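Local coordinates for heme oxygenase (Chlamydomonas reinhardtii, PDB 4RAJ), which probably catalyses the oxygen-dependent opening of heme to biliverdin, with release of iron and carbon monoxide, at residues Q167-D170 and D171-T174; D87-K90 and G91-R95; V65-E68 and A69-E73. One frame throughout, in Å; residues are numbered along the deposited sequence.

Contacts 2 and 3 lean on each other, while contact 1 sits apart. The centres of contacts 2 and 3 are about 12 Å apart, and two probable hydrogen bonds join them: R95 N to E68 OE2 at 2.7 Å and Y94 OH to D72 OD1 at 2.8 Å. Contact 1 lies about 22 Å from contact 2 and 27 Å from contact 3, centre to centre. D178 links contacts 1 and 2: its side chain bonds T174 and its carbonyl R95. The crystal holds no heme. A polyethylene glycol ether lies in a pocket lined partly by F60, on the helix of contact 3, and by T146, Q147 and A150, on helix 140-151, which packs against contacts 2 and 3.

Contact 1 (Q167-D170 and D171-T174); sequences QLPD and DVGT
P169 and V172 are the first and last residues of a type I beta turn in the long loop between helices 155-165 and 184-200. P169 CB rests 4.2 Å from V172 CG2, the apolar touch across the turn. D171 reaches back to the same proline carbon, its OD1 3.7 Å from P169 CB; chi1 of 56° sets its carboxylate between its own N and carbonyl carbon, turned to the proline ring.

L168 makes the other half of the contact. Its CB lies 3.6 Å from V172 O, and its CD1 reaches T174 CG2 at 3.7 Å, the two side chains meeting at a slant. G173 runs close to that leucine with phi 96° and psi -12°; at these angles a CB would jam against the carbonyl O of V172, and it would also run into L168 CD1. Y106 adds its hydroxyl to G173 O and its side chain to L168, tying the loop to helix 96-107.

No hydrogen bond links the two halves directly, and the carbonyl oxygens P169 O and V172 O face each other at 3.3 Å. R163 of helix 155-165 bonds P169 O through NE, and through NH1 it bonds T174 OG1 and, weakly, V172 O. T174 OG1 also bonds D178. One guanidinium thus probably offsets the repulsion between the acceptors and bridges the two ends of the turn.

Contact 2 (D87-K90 and G91-R95); sequences DVLK and GGLYR
K90 folds back across to Y94, crossing it obliquely, just where helix 86-89 ends. Bends at chi2 (-65°) and chi3 (-59°) curl the lysine chain so that CD passes 3.8 Å from Y94 OH and NZ comes to 3.3 Å from Y94 CE2. The ammonium group forms a salt bridge with D72, which also takes a hydrogen bond from the tyrosine hydroxyl, so both ends point at one carboxylate on helix 50-76. L89 O lies 3.3 Å from Y94 CD1, and L89 CB packs at 4.1 Å from Y94 CE1. An alanine in place of Y94 would probably leave the aliphatic part of K90 without its support, strip one partner from D72 and open a gap beside L89.

L93 takes a strained chi1 of -102°, which brings its CG to 3.6 Å from V88 O; that buried carbonyl has no polar partner in the model. L89 O fares better. A water donates to it at 2.6 Å and accepts from the amides of G92 and Y94, probably standing in for the next helical bond at this end.

R95 curls back on the loop: NH2 bonds G92 O at 3.0 Å with the donor almost in line with the carbonyl, and NE bonds L93 O from above the carbonyl plane. This is a frayed helix C-terminus: the chain leaves helical geometry at K90, passes through G91 and G92 with a water bridging the break, and leads into helix 96-107 of the all-helical heme oxygenase fold.

Contact 3 (V65-E68 and A69-E73); sequences VALE and AALDE
E68, A69 and L71 carry most of this contact, two successive turns of the long alpha-helix 50-76 in the all-helical heme oxygenase fold. The backbone supplies the regular ladder from residue i to i+4: A69 N to V65 O at 2.9 Å, A70 N to A66 O, L71 N to L67 O, and D72 N to E68 O at 2.9 Å.

The E68 side chain leaves the helix with CG anti to its carbonyl carbon (chi1 -76°) and an extended chain beyond, which carries the carboxylate well clear of its own turn. There it meets the amides of R95, last residue of the loop, and A96, first of helix 96-107, and H148 of helix 140-151. Three donors hold the group, and amides at a helix start probably favour a carboxylate. Y94 and P97 pack on its side chain.

One turn on, D72 comes back to the E68 carbonyl: E68 O lies against the middle of the carboxylate, 3.1 Å from D72 CG and 3.3 Å from D72 OD2, with OD1 also near. All three oxygens are acceptors, so the closeness may carry some cost. OD1 is held by the K90 salt bridge and the Y94 hydroxyl.

L71 turns to the protein interior, against L140 and V144 of helix 140-151 and against Y94. Its neighbour one turn back, L67, lies alongside and points the same way, with L67 CD1 4.1 Å from L71 CD1; L67 also packs on H148 and L129. L71 CG comes to 3.3 Å from L67 O, the carbonyl its own amide bonds.

A69 needs no reach at all: its methyl carbon CB sits 3.2 Å from V65 O, beside the hydrogen bond its own N makes to that oxygen.

Contact 1 (Q167-D170 and D171-T174)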
ATOM      1  N   GLN A 167     -12.159  19.945   4.710  1.00 28.09           N
ATOM      2  CA  GLN A 167     -13.363  20.068   5.540  1.00 30.14           C
ATOM      3  C   GLN A 167     -14.338  18.923   5.309  1.00 40.06           C
ATOM      4  O   GLN A 167     -15.519  19.137   5.022  1.00 34.05           O
ATOM      5  CB  GLN A 167     -14.056  21.406   5.278  1.00 35.41           C
ATOM      6  CG  GLN A 167     -13.213  22.594   5.653  1.00 42.79           C
ATOM      7  CD  GLN A 167     -13.912  23.902   5.358  1.00 58.81           C
ATOM      8  OE1 GLN A 167     -15.121  24.035   5.555  1.00 67.29           O
ATOM      9  NE2 GLN A 167     -13.155  24.874   4.873  1.00 58.29           N
ATOM     10  N   LEU A 168     -13.833  17.705   5.437  1.00 31.42           N
ATOM     11  CA  LEU A 168     -14.625  16.518   5.144  1.00 29.75           C
ATOM     12  C   LEU A 168     -15.573  16.140   6.271  1.00 35.12           C
ATOM     13  O   LEU A 168     -15.209  16.232   7.442  1.00 40.86           O
ATOM     14  CB  LEU A 168     -13.699  15.335   4.860  1.00 28.94           C
ATOM     15  CG  LEU A 168     -12.691  15.487   3.726  1.00 27.55           C
ATOM     16  CD1 LEU A 168     -11.747  14.285   3.720  1.00 26.73           C
ATOM     17  CD2 LEU A 168     -13.403  15.628   2.386  1.00 24.44           C
ATOM     18  N   PRO A 169     -16.784  15.675   5.916  1.00 44.71           N
ATOM     19  CA  PRO A 169     -17.640  14.954   6.870  1.00 44.00           C
ATOM     20  C   PRO A 169     -16.893  13.765   7.476  1.00 41.19           C
ATOM     21  O   PRO A 169     -15.932  13.270   6.888  1.00 32.18           O
ATOM     22  CB  PRO A 169     -18.815  14.475   6.014  1.00 41.52           C
ATOM     23  CG  PRO A 169     -18.803  15.349   4.807  1.00 43.46           C
ATOM     24  CD  PRO A 169     -17.381  15.745   4.570  1.00 37.62           C
ATOM     25  N   ASP A 170     -17.327  13.294   8.635  1.00 40.36           N
ATOM     26  CA  ASP A 170     -16.548  12.284   9.340  1.00 46.44           C
ATOM     27  C   ASP A 170     -16.554  10.914   8.651  1.00 48.20           C
ATOM     28  O   ASP A 170     -15.729  10.061   8.967  1.00 52.36           O
ATOM     29  CB  ASP A 170     -17.054  12.142  10.779  1.00 68.42           C
ATOM     30  CG  ASP A 170     -15.958  11.713  11.741  1.00 81.42           C
ATOM     31  OD1 ASP A 170     -14.769  11.793  11.361  1.00 82.49           O
ATOM     32  OD2 ASP A 170     -16.281  11.303  12.879  1.00 86.37           O
ATOM     33  N   ASP A 171     -17.465  10.712   7.699  1.00 46.83           N
ATOM     34  CA  ASP A 171     -17.655   9.393   7.091  1.00 51.07           C
ATOM     35  C   ASP A 171     -17.454   9.379   5.575  1.00 41.42           C
ATOM     36  O   ASP A 171     -17.859   8.430   4.894  1.00 37.58           O
ATOM     37  CB  ASP A 171     -19.054   8.869   7.415  1.00 60.13           C
ATOM     38  CG  ASP A 171     -20.142   9.828   6.978  1.00 75.52           C
ATOM     39  OD1 ASP A 171     -19.895  11.054   7.003  1.00 75.63           O
ATOM     40  OD2 ASP A 171     -21.237   9.357   6.602  1.00 83.12           O
ATOM     41  N   VAL A 172     -16.850  10.438   5.043  1.00 32.79           N
ATOM     42  CA  VAL A 172     -16.603  10.544   3.607  1.00 29.18           C
ATOM     43  C   VAL A 172     -15.209  11.100   3.335  1.00 25.97           C
ATOM     44  O   VAL A 172     -14.719  11.955   4.090  1.00 27.20           O
ATOM     45  CB  VAL A 172     -17.630  11.472   2.915  1.00 41.09           C
ATOM     46  CG1 VAL A 172     -17.574  11.283   1.422  1.00 41.97           C
ATOM     47  CG2 VAL A 172     -19.036  11.217   3.420  1.00 51.03           C
ATOM     48  N   GLY A 173     -14.560  10.622   2.275  1.00 24.37           N
ATOM     49  CA  GLY A 173     -13.342  11.278   1.810  1.00 20.81           C
ATOM     50  C   GLY A 173     -12.020  10.716   2.285  1.00 24.73           C
ATOM     51  O   GLY A 173     -10.970  11.092   1.756  1.00 20.32           O
ATOM     52  N   THR A 174     -12.048   9.832   3.284  1.00 21.29           N
ATOM     53  CA  THR A 174     -10.806   9.186   3.715  1.00 18.81           C
ATOM     54  C   THR A 174     -10.955   7.682   3.817  1.00 20.40           C
ATOM     55  O   THR A 174     -10.343   7.052   4.686  1.00 21.74           O
ATOM     56  CB  THR A 174     -10.307   9.738   5.080  1.00 21.37           C
ATOM     57  OG1 THR A 174     -11.237   9.411   6.125  1.00 21.20           O
ATOM     58  CG2 THR A 174     -10.112  11.267   5.017  1.00 22.37           C
TER

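Contact 2 (D87-K90 and G91-R95)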
ATOM      1  N   ASP A  87      -6.938 -15.161   7.302  1.00 31.25           N
ATOM      2  CA  ASP A  87      -7.727 -14.422   8.295  1.00 33.69           C
ATOM      3  C   ASP A  87      -7.230 -12.979   8.511  1.00 28.67           C
ATOM      4  O   ASP A  87      -8.042 -12.062   8.649  1.00 33.52           O
ATOM      5  CB  ASP A  87      -7.750 -15.170   9.627  1.00 44.70           C
ATOM      6  CG  ASP A  87      -8.527 -16.480   9.550  1.00 50.30           C
ATOM      7  OD1 ASP A  87      -9.338 -16.650   8.610  1.00 48.38           O
ATOM      8  OD2 ASP A  87      -8.327 -17.335  10.437  1.00 52.93           O
ATOM      9  N   VAL A  88      -5.914 -12.774   8.511  1.00 32.50           N
ATOM     10  CA  VAL A  88      -5.370 -11.436   8.744  1.00 32.97           C
ATOM     11  C   VAL A  88      -5.440 -10.580   7.467  1.00 35.96           C
ATOM     12  O   VAL A  88      -5.531  -9.355   7.532  1.00 41.91           O
ATOM     13  CB  VAL A  88      -3.900 -11.490   9.282  1.00 37.49           C
ATOM     14  CG1 VAL A  88      -3.845 -12.203  10.639  1.00 39.80           C
ATOM     15  CG2 VAL A  88      -2.958 -12.165   8.300  1.00 29.54           C
ATOM     16  N   LEU A  89      -5.445 -11.226   6.306  1.00 25.75           N
ATOM     17  CA  LEU A  89      -5.540 -10.497   5.038  1.00 20.33           C
ATOM     18  C   LEU A  89      -6.963 -10.065   4.702  1.00 24.76           C
ATOM     19  O   LEU A  89      -7.198  -8.949   4.234  1.00 26.40           O
ATOM     20  CB  LEU A  89      -4.999 -11.354   3.883  1.00 24.13           C
ATOM     21  CG  LEU A  89      -3.504 -11.622   3.843  1.00 26.59           C
ATOM     22  CD1 LEU A  89      -3.178 -12.632   2.739  1.00 27.23           C
ATOM     23  CD2 LEU A  89      -2.752 -10.329   3.611  1.00 24.26           C
ATOM     24  N   LYS A  90      -7.910 -10.966   4.929  1.00 24.27           N
ATOM     25  CA  LYS A  90      -9.267 -10.767   4.463  1.00 27.01           C
ATOM     26  C   LYS A  90     -10.163 -10.190   5.552  1.00 30.97           C
ATOM     27  O   LYS A  90     -11.376 -10.200   5.412  1.00 34.24           O
ATOM     28  CB  LYS A  90      -9.844 -12.090   3.950  1.00 29.26           C
ATOM     29  CG  LYS A  90      -8.967 -12.780   2.898  1.00 33.82           C
ATOM     30  CD  LYS A  90      -8.868 -11.971   1.614  1.00 43.86           C
ATOM     31  CE  LYS A  90     -10.229 -11.739   0.996  1.00 44.64           C
ATOM     32  NZ  LYS A  90     -10.115 -11.100  -0.342  1.00 48.69           N
ATOM     33  N   GLY A  91      -9.567  -9.676   6.625  1.00 25.61           N
ATOM     34  CA  GLY A  91     -10.361  -9.206   7.752  1.00 27.80           C
ATOM     35  C   GLY A  91     -10.379  -7.700   7.938  1.00 28.89           C
ATOM     36  O   GLY A  91     -10.698  -7.205   9.021  1.00 29.94           O
ATOM     37  N   GLY A  92     -10.041  -6.967   6.884  1.00 23.48           N
ATOM     38  CA  GLY A  92     -10.064  -5.514   6.919  1.00 25.32           C
ATOM     39  C   GLY A  92      -8.799  -4.824   6.429  1.00 23.23           C
ATOM     40  O   GLY A  92      -8.776  -3.605   6.269  1.00 22.27           O
ATOM     41  N   LEU A  93      -7.732  -5.582   6.205  1.00 20.72           N
ATOM     42  CA  LEU A  93      -6.494  -4.972   5.762  1.00 20.57           C
ATOM     43  C   LEU A  93      -6.597  -4.355   4.374  1.00 18.80           C
ATOM     44  O   LEU A  93      -5.938  -3.346   4.100  1.00 19.27           O
ATOM     45  CB  LEU A  93      -5.355  -5.994   5.744  1.00 27.99           C
ATOM     46  CG  LEU A  93      -4.300  -6.063   6.850  1.00 35.94           C
ATOM     47  CD1 LEU A  93      -3.137  -6.916   6.363  1.00 37.43           C
ATOM     48  CD2 LEU A  93      -3.808  -4.702   7.305  1.00 26.03           C
ATOM     49  N   TYR A  94      -7.379  -4.992   3.495  1.00 20.58           N
ATOM     50  CA  TYR A  94      -7.432  -4.600   2.088  1.00 18.46           C
ATOM     51  C   TYR A  94      -7.879  -3.141   1.924  1.00 19.96           C
ATOM     52  O   TYR A  94      -8.774  -2.676   2.641  1.00 19.05           O
ATOM     53  CB  TYR A  94      -8.373  -5.515   1.301  1.00 20.38           C
ATOM     54  CG  TYR A  94      -7.768  -6.830   0.834  1.00 21.58           C
ATOM     55  CD1 TYR A  94      -6.639  -7.374   1.446  1.00 22.55           C
ATOM     56  CD2 TYR A  94      -8.327  -7.520  -0.238  1.00 26.91           C
ATOM     57  CE1 TYR A  94      -6.094  -8.588   1.003  1.00 25.53           C
ATOM     58  CE2 TYR A  94      -7.794  -8.725  -0.684  1.00 28.94           C
ATOM     59  CZ  TYR A  94      -6.685  -9.259  -0.058  1.00 31.00           C
ATOM     60  OH  TYR A  94      -6.163 -10.466  -0.515  1.00 30.24           O
ATOM     61  N   ARG A  95      -7.277  -2.459   0.948  1.00 17.75           N
ATOM     62  CA  ARG A  95      -7.417  -1.023   0.746  1.00 20.06           C
ATOM     63  C   ARG A  95      -8.036  -0.620  -0.595  1.00 18.10           C
ATOM     64  O   ARG A  95      -8.492   0.510  -0.723  1.00 19.35           O
ATOM     65  CB  ARG A  95      -6.039  -0.324   0.837  1.00 17.32           C
ATOM     66  CG  ARG A  95      -5.332  -0.394   2.186  1.00 17.33           C
ATOM     67  CD  ARG A  95      -6.113   0.418   3.246  1.00 16.13           C
ATOM     68  NE  ARG A  95      -7.114  -0.406   3.923  1.00 18.97           N
ATOM     69  CZ  ARG A  95      -8.124   0.079   4.653  1.00 20.18           C
ATOM     70  NH1 ARG A  95      -8.270   1.390   4.796  1.00 20.80           N
ATOM     71  NH2 ARG A  95      -8.995  -0.751   5.235  1.00 19.22           N
TER
HETATM   72  O   HOH W   1      -9.229  -7.314   4.053  1.00 22.41           O

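Contact 3 (V65-E68 and A69-E73)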
ATOM      1  N   VAL A  65      -4.968  -2.407  -6.057  1.00 18.73           N
ATOM      2  CA  VAL A  65      -5.721  -3.343  -6.901  1.00 16.64           C
ATOM      3  C   VAL A  65      -4.811  -4.509  -7.313  1.00 20.79           C
ATOM      4  O   VAL A  65      -5.196  -5.678  -7.223  1.00 22.03           O
ATOM      5  CB  VAL A  65      -6.288  -2.660  -8.167  1.00 22.80           C
ATOM      6  CG1 VAL A  65      -6.648  -3.693  -9.221  1.00 26.23           C
ATOM      7  CG2 VAL A  65      -7.505  -1.804  -7.811  1.00 25.54           C
ATOM      8  N   ALA A  66      -3.585  -4.176  -7.722  1.00 18.02           N
ATOM      9  CA  ALA A  66      -2.649  -5.172  -8.244  1.00 17.87           C
ATOM     10  C   ALA A  66      -2.219  -6.160  -7.157  1.00 20.62           C
ATOM     11  O   ALA A  66      -2.252  -7.373  -7.366  1.00 20.25           O
ATOM     12  CB  ALA A  66      -1.422  -4.487  -8.846  1.00 22.67           C
ATOM     13  N   LEU A  67      -1.783  -5.627  -6.017  1.00 16.93           N
ATOM     14  CA  LEU A  67      -1.352  -6.443  -4.885  1.00 19.57           C
ATOM     15  C   LEU A  67      -2.478  -7.356  -4.387  1.00 22.79           C
ATOM     16  O   LEU A  67      -2.287  -8.560  -4.140  1.00 18.81           O
ATOM     17  CB  LEU A  67      -0.856  -5.534  -3.754  1.00 17.85           C
ATOM     18  CG  LEU A  67      -0.375  -6.125  -2.431  1.00 22.35           C
ATOM     19  CD1 LEU A  67       0.577  -7.293  -2.657  1.00 22.01           C
ATOM     20  CD2 LEU A  67       0.312  -5.033  -1.635  1.00 21.83           C
ATOM     21  N   GLU A  68      -3.672  -6.796  -4.250  1.00 21.18           N
ATOM     22  CA  GLU A  68      -4.762  -7.567  -3.684  1.00 22.70           C
ATOM     23  C   GLU A  68      -5.301  -8.602  -4.682  1.00 22.25           C
ATOM     24  O   GLU A  68      -5.746  -9.675  -4.282  1.00 22.83           O
ATOM     25  CB  GLU A  68      -5.855  -6.609  -3.175  1.00 21.34           C
ATOM     26  CG  GLU A  68      -5.408  -5.966  -1.849  1.00 20.35           C
ATOM     27  CD  GLU A  68      -6.155  -4.698  -1.458  1.00 22.71           C
ATOM     28  OE1 GLU A  68      -7.281  -4.481  -1.950  1.00 16.80           O
ATOM     29  OE2 GLU A  68      -5.604  -3.930  -0.637  1.00 19.67           O
ATOM     30  N   ALA A  69      -5.223  -8.304  -5.978  1.00 22.35           N
ATOM     31  CA  ALA A  69      -5.616  -9.280  -6.991  1.00 21.49           C
ATOM     32  C   ALA A  69      -4.638 -10.460  -6.995  1.00 27.19           C
ATOM     33  O   ALA A  69      -5.035 -11.619  -7.137  1.00 26.24           O
ATOM     34  CB  ALA A  69      -5.670  -8.641  -8.360  1.00 25.18           C
ATOM     35  N   ALA A  70      -3.356 -10.157  -6.832  1.00 22.54           N
ATOM     36  CA  ALA A  70      -2.326 -11.187  -6.806  1.00 21.98           C
ATOM     37  C   ALA A  70      -2.514 -12.082  -5.579  1.00 25.57           C
ATOM     38  O   ALA A  70      -2.420 -13.309  -5.677  1.00 27.64           O
ATOM     39  CB  ALA A  70      -0.929 -10.555  -6.804  1.00 23.20           C
ATOM     40  N   LEU A  71      -2.773 -11.464  -4.432  1.00 20.77           N
ATOM     41  CA  LEU A  71      -3.037 -12.213  -3.209  1.00 18.25           C
ATOM     42  C   LEU A  71      -4.283 -13.082  -3.340  1.00 29.27           C
ATOM     43  O   LEU A  71      -4.305 -14.237  -2.889  1.00 27.15           O
ATOM     44  CB  LEU A  71      -3.212 -11.276  -2.014  1.00 19.46           C
ATOM     45  CG  LEU A  71      -1.970 -10.536  -1.510  1.00 24.33           C
ATOM     46  CD1 LEU A  71      -2.385  -9.331  -0.658  1.00 22.67           C
ATOM     47  CD2 LEU A  71      -1.069 -11.475  -0.723  1.00 22.86           C
ATOM     48  N   ASP A  72      -5.333 -12.517  -3.930  1.00 21.95           N
ATOM     49  CA  ASP A  72      -6.590 -13.255  -4.088  1.00 24.46           C
ATOM     50  C   ASP A  72      -6.398 -14.468  -4.984  1.00 25.42           C
ATOM     51  O   ASP A  72      -6.998 -15.521  -4.760  1.00 27.08           O
ATOM     52  CB  ASP A  72      -7.684 -12.347  -4.654  1.00 23.88           C
ATOM     53  CG  ASP A  72      -8.250 -11.393  -3.612  1.00 33.58           C
ATOM     54  OD1 ASP A  72      -7.976 -11.571  -2.402  1.00 31.16           O
ATOM     55  OD2 ASP A  72      -8.985 -10.468  -4.008  1.00 43.30           O
ATOM     56  N   GLU A  73      -5.559 -14.303  -6.001  1.00 31.00           N
ATOM     57  CA  GLU A  73      -5.191 -15.386  -6.898  1.00 32.41           C
ATOM     58  C   GLU A  73      -4.436 -16.489  -6.161  1.00 35.96           C
ATOM     59  O   GLU A  73      -4.670 -17.678  -6.403  1.00 33.69           O
ATOM     60  CB  GLU A  73      -4.336 -14.858  -8.049  1.00 46.11           C
ATOM     61  CG  GLU A  73      -4.260 -15.803  -9.232  1.00 61.17           C
ATOM     62  CD  GLU A  73      -5.609 -15.991  -9.894  1.00 73.18           C
ATOM     63  OE1 GLU A  73      -5.926 -15.212 -10.820  1.00 81.48           O
ATOM     64  OE2 GLU A  73      -6.355 -16.908  -9.485  1.00 72.04           O
TER